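Local coordinates for protein probable porin (Pseudomonas aeruginosa, PDB 4FSO) that probably acts as an outer-membrane porin of the OprD family, a beta-barrel that lets small solutes cross the outer membrane, at residues P310-W315 with D341-A346. Sequence-based numbering, arbitrary orientation.
Sequences PEERSW and DHIRLA. With C8E ((hydroxyethyloxy)tri(ethyloxy)octane), chain G.
Arg313 turns CG away from its own carbonyl carbon (chi1 -32°) and then runs extended to NE, which carries its guanidinium over one face of the His342 ring. The two flat groups lie almost parallel, 9° apart with centres 3.6 Å from each other, and the CD methylene adds a CH-pi contact over the same ring. Arginine suits this place because its chain is long and its end planar and cationic; histidine offers a flat ring to the guanidinium and an ND1-H to Asp341. That ND1 donates to OD1 of Asp341 at 3.0 Å, in the ring plane but reaching the oxygen from above the carboxylate plane. Farther toward the loops, Arg344 sets CG opposite its backbone N (chi1 -163°) and bends at chi3, so that NH1 reaches OE1 of Glu311, which supplies the carboxylate for a salt bridge. There carboxylate and guanidinium planes stand nearly perpendicular, while CB of Pro310 lies over one guanidinium face. On the other side from the Arg313-His342 stack, Ile343 gives Glu312 a branched apolar surface: CB and CG of Glu312 lie beside CG1, and the carboxylate comes alongside CD1. OE1 of Glu312 accepts a bond from the backbone of Asn309.

The backbone behind this contact belongs to the hairpin of strands 313-322 and 331-344 in the barrel wall, at its open end. Arg313 and Asp341 are an antiparallel hydrogen-bonded pair, joined by Arg313 N to Asp341 O at 3.0 Å and by Asp341 N to Arg313 O at 2.9 Å. Beyond the pair the backbone link resumes from Arg344 N to Pro310 O at 3.1 Å. A detergent molecule runs past Trp315, Arg313 and Asp341, meeting the indole at its edge. Stacked Arg313 would disfavour a protonated imidazole and the Asp341 carboxylate would favour one; these influences oppose each other, and the carboxylate probably moderates the stacking of cation on ring.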
# COMPACT_ATOMS: atom_id res chain seq x y z
N PRO A 310 -4.24 6.40 18.19
CA PRO A 310 -3.22 7.13 18.95
C PRO A 310 -2.60 6.32 20.08
O PRO A 310 -3.32 5.67 20.85
CB PRO A 310 -3.98 8.36 19.49
CG PRO A 310 -5.15 8.50 18.63
CD PRO A 310 -5.55 7.08 18.29
N GLU A 311 -1.27 6.33 20.15
CA GLU A 311 -0.54 5.71 21.25
C GLU A 311 -0.70 4.20 21.30
O GLU A 311 -0.42 3.57 22.32
CB GLU A 311 -0.93 6.34 22.60
CG GLU A 311 0.14 7.28 23.12
CD GLU A 311 -0.45 8.39 23.95
OE1 GLU A 311 -1.68 8.41 24.11
OE2 GLU A 311 0.32 9.25 24.43
N GLU A 312 -1.14 3.64 20.18
CA GLU A 312 -1.43 2.22 20.09
C GLU A 312 -0.15 1.38 20.00
O GLU A 312 0.83 1.75 19.35
CB GLU A 312 -2.37 1.98 18.92
CG GLU A 312 -2.58 0.51 18.52
CD GLU A 312 -3.91 0.27 17.80
OE1 GLU A 312 -4.38 1.16 17.06
OE2 GLU A 312 -4.50 -0.83 17.97
N ARG A 313 -0.14 0.24 20.69
CA ARG A 313 0.93 -0.73 20.52
C ARG A 313 0.30 -2.04 20.12
O ARG A 313 -0.76 -2.42 20.63
CB ARG A 313 1.69 -0.93 21.81
CG ARG A 313 1.73 0.32 22.63
CD ARG A 313 2.36 0.05 23.93
NE ARG A 313 2.71 1.29 24.58
CZ ARG A 313 3.24 1.36 25.79
NH1 ARG A 313 3.48 0.23 26.47
NH2 ARG A 313 3.52 2.55 26.31
N SER A 314 0.98 -2.75 19.22
CA SER A 314 0.46 -3.99 18.70
C SER A 314 1.58 -4.96 18.35
O SER A 314 2.72 -4.56 18.10
CB SER A 314 -0.45 -3.73 17.48
OG SER A 314 0.18 -2.92 16.49
N TRP A 315 1.24 -6.24 18.33
CA TRP A 315 2.14 -7.26 17.82
C TRP A 315 1.43 -8.18 16.84
O TRP A 315 0.21 -8.33 16.89
CB TRP A 315 2.83 -8.04 18.95
CG TRP A 315 1.90 -8.87 19.75
CD1 TRP A 315 1.36 -8.55 20.97
CD2 TRP A 315 1.40 -10.17 19.41
NE1 TRP A 315 0.54 -9.57 21.40
CE2 TRP A 315 0.55 -10.57 20.46
CE3 TRP A 315 1.58 -11.02 18.32
CZ2 TRP A 315 -0.12 -11.79 20.45
CZ3 TRP A 315 0.92 -12.23 18.31
CH2 TRP A 315 0.08 -12.61 19.36
N ASP A 341 -3.30 -2.88 21.90
CA ASP A 341 -3.87 -2.15 23.03
C ASP A 341 -3.25 -0.78 23.18
O ASP A 341 -2.67 -0.25 22.21
CB ASP A 341 -3.78 -2.94 24.35
CG ASP A 341 -2.39 -3.50 24.62
OD1 ASP A 341 -1.38 -2.78 24.43
OD2 ASP A 341 -2.33 -4.68 25.05
N HIS A 342 -3.41 -0.20 24.38
CA HIS A 342 -2.87 1.13 24.69
C HIS A 342 -3.45 2.26 23.84
O HIS A 342 -2.82 3.30 23.68
CB HIS A 342 -1.34 1.17 24.56
CG HIS A 342 -0.63 0.77 25.80
ND1 HIS A 342 -0.57 -0.54 26.23
CD2 HIS A 342 0.03 1.50 26.72
CE1 HIS A 342 0.12 -0.60 27.36
NE2 HIS A 342 0.49 0.63 27.68
N ILE A 343 -4.66 2.07 23.31
CA ILE A 343 -5.22 3.10 22.47
C ILE A 343 -5.79 4.19 23.36
O ILE A 343 -6.51 3.91 24.31
CB ILE A 343 -6.28 2.56 21.52
CG1 ILE A 343 -5.69 1.44 20.65
CG2 ILE A 343 -6.82 3.68 20.65
CD1 ILE A 343 -6.74 0.68 19.87
N ARG A 344 -5.42 5.44 23.08
CA ARG A 344 -5.97 6.53 23.86
C ARG A 344 -7.23 7.01 23.19
O ARG A 344 -7.19 7.75 22.20
CB ARG A 344 -4.98 7.68 24.02
CG ARG A 344 -5.37 8.63 25.15
CD ARG A 344 -4.61 9.95 25.09
NE ARG A 344 -4.76 10.60 23.79
CZ ARG A 344 -3.74 10.93 22.99
NH1 ARG A 344 -2.50 10.69 23.38
NH2 ARG A 344 -3.97 11.50 21.82
N LEU A 345 -8.35 6.55 23.73
CA LEU A 345 -9.67 6.91 23.26
C LEU A 345 -10.01 8.32 23.67
O LEU A 345 -9.64 8.74 24.76
CB LEU A 345 -10.70 5.96 23.87
CG LEU A 345 -10.44 4.51 23.48
CD1 LEU A 345 -11.49 3.64 24.07
CD2 LEU A 345 -10.39 4.41 21.96
N ALA A 346 -10.74 9.03 22.81
CA ALA A 346 -11.27 10.35 23.15
C ALA A 346 -11.99 10.32 24.51
O ALA A 346 -12.08 11.33 25.19
CB ALA A 346 -12.20 10.84 22.06
C1 C8E G . 9.06 -13.00 22.57
C2 C8E G . 8.40 -11.64 22.80
C3 C8E G . 7.03 -11.51 22.12
C4 C8E G . 6.17 -10.44 22.79
C5 C8E G . 5.47 -9.48 21.83
C6 C8E G . 6.19 -8.14 21.69
C7 C8E G . 5.21 -7.00 21.45
C8 C8E G . 5.18 -6.09 22.68
O9 C8E G . 4.23 -5.06 22.49
C10 C8E G . 2.95 -5.57 22.19
C11 C8E G . 1.89 -4.66 22.80
O12 C8E G . 0.66 -5.35 22.82
C13 C8E G . 0.30 -5.75 24.13
C14 C8E G . -0.55 -7.02 24.09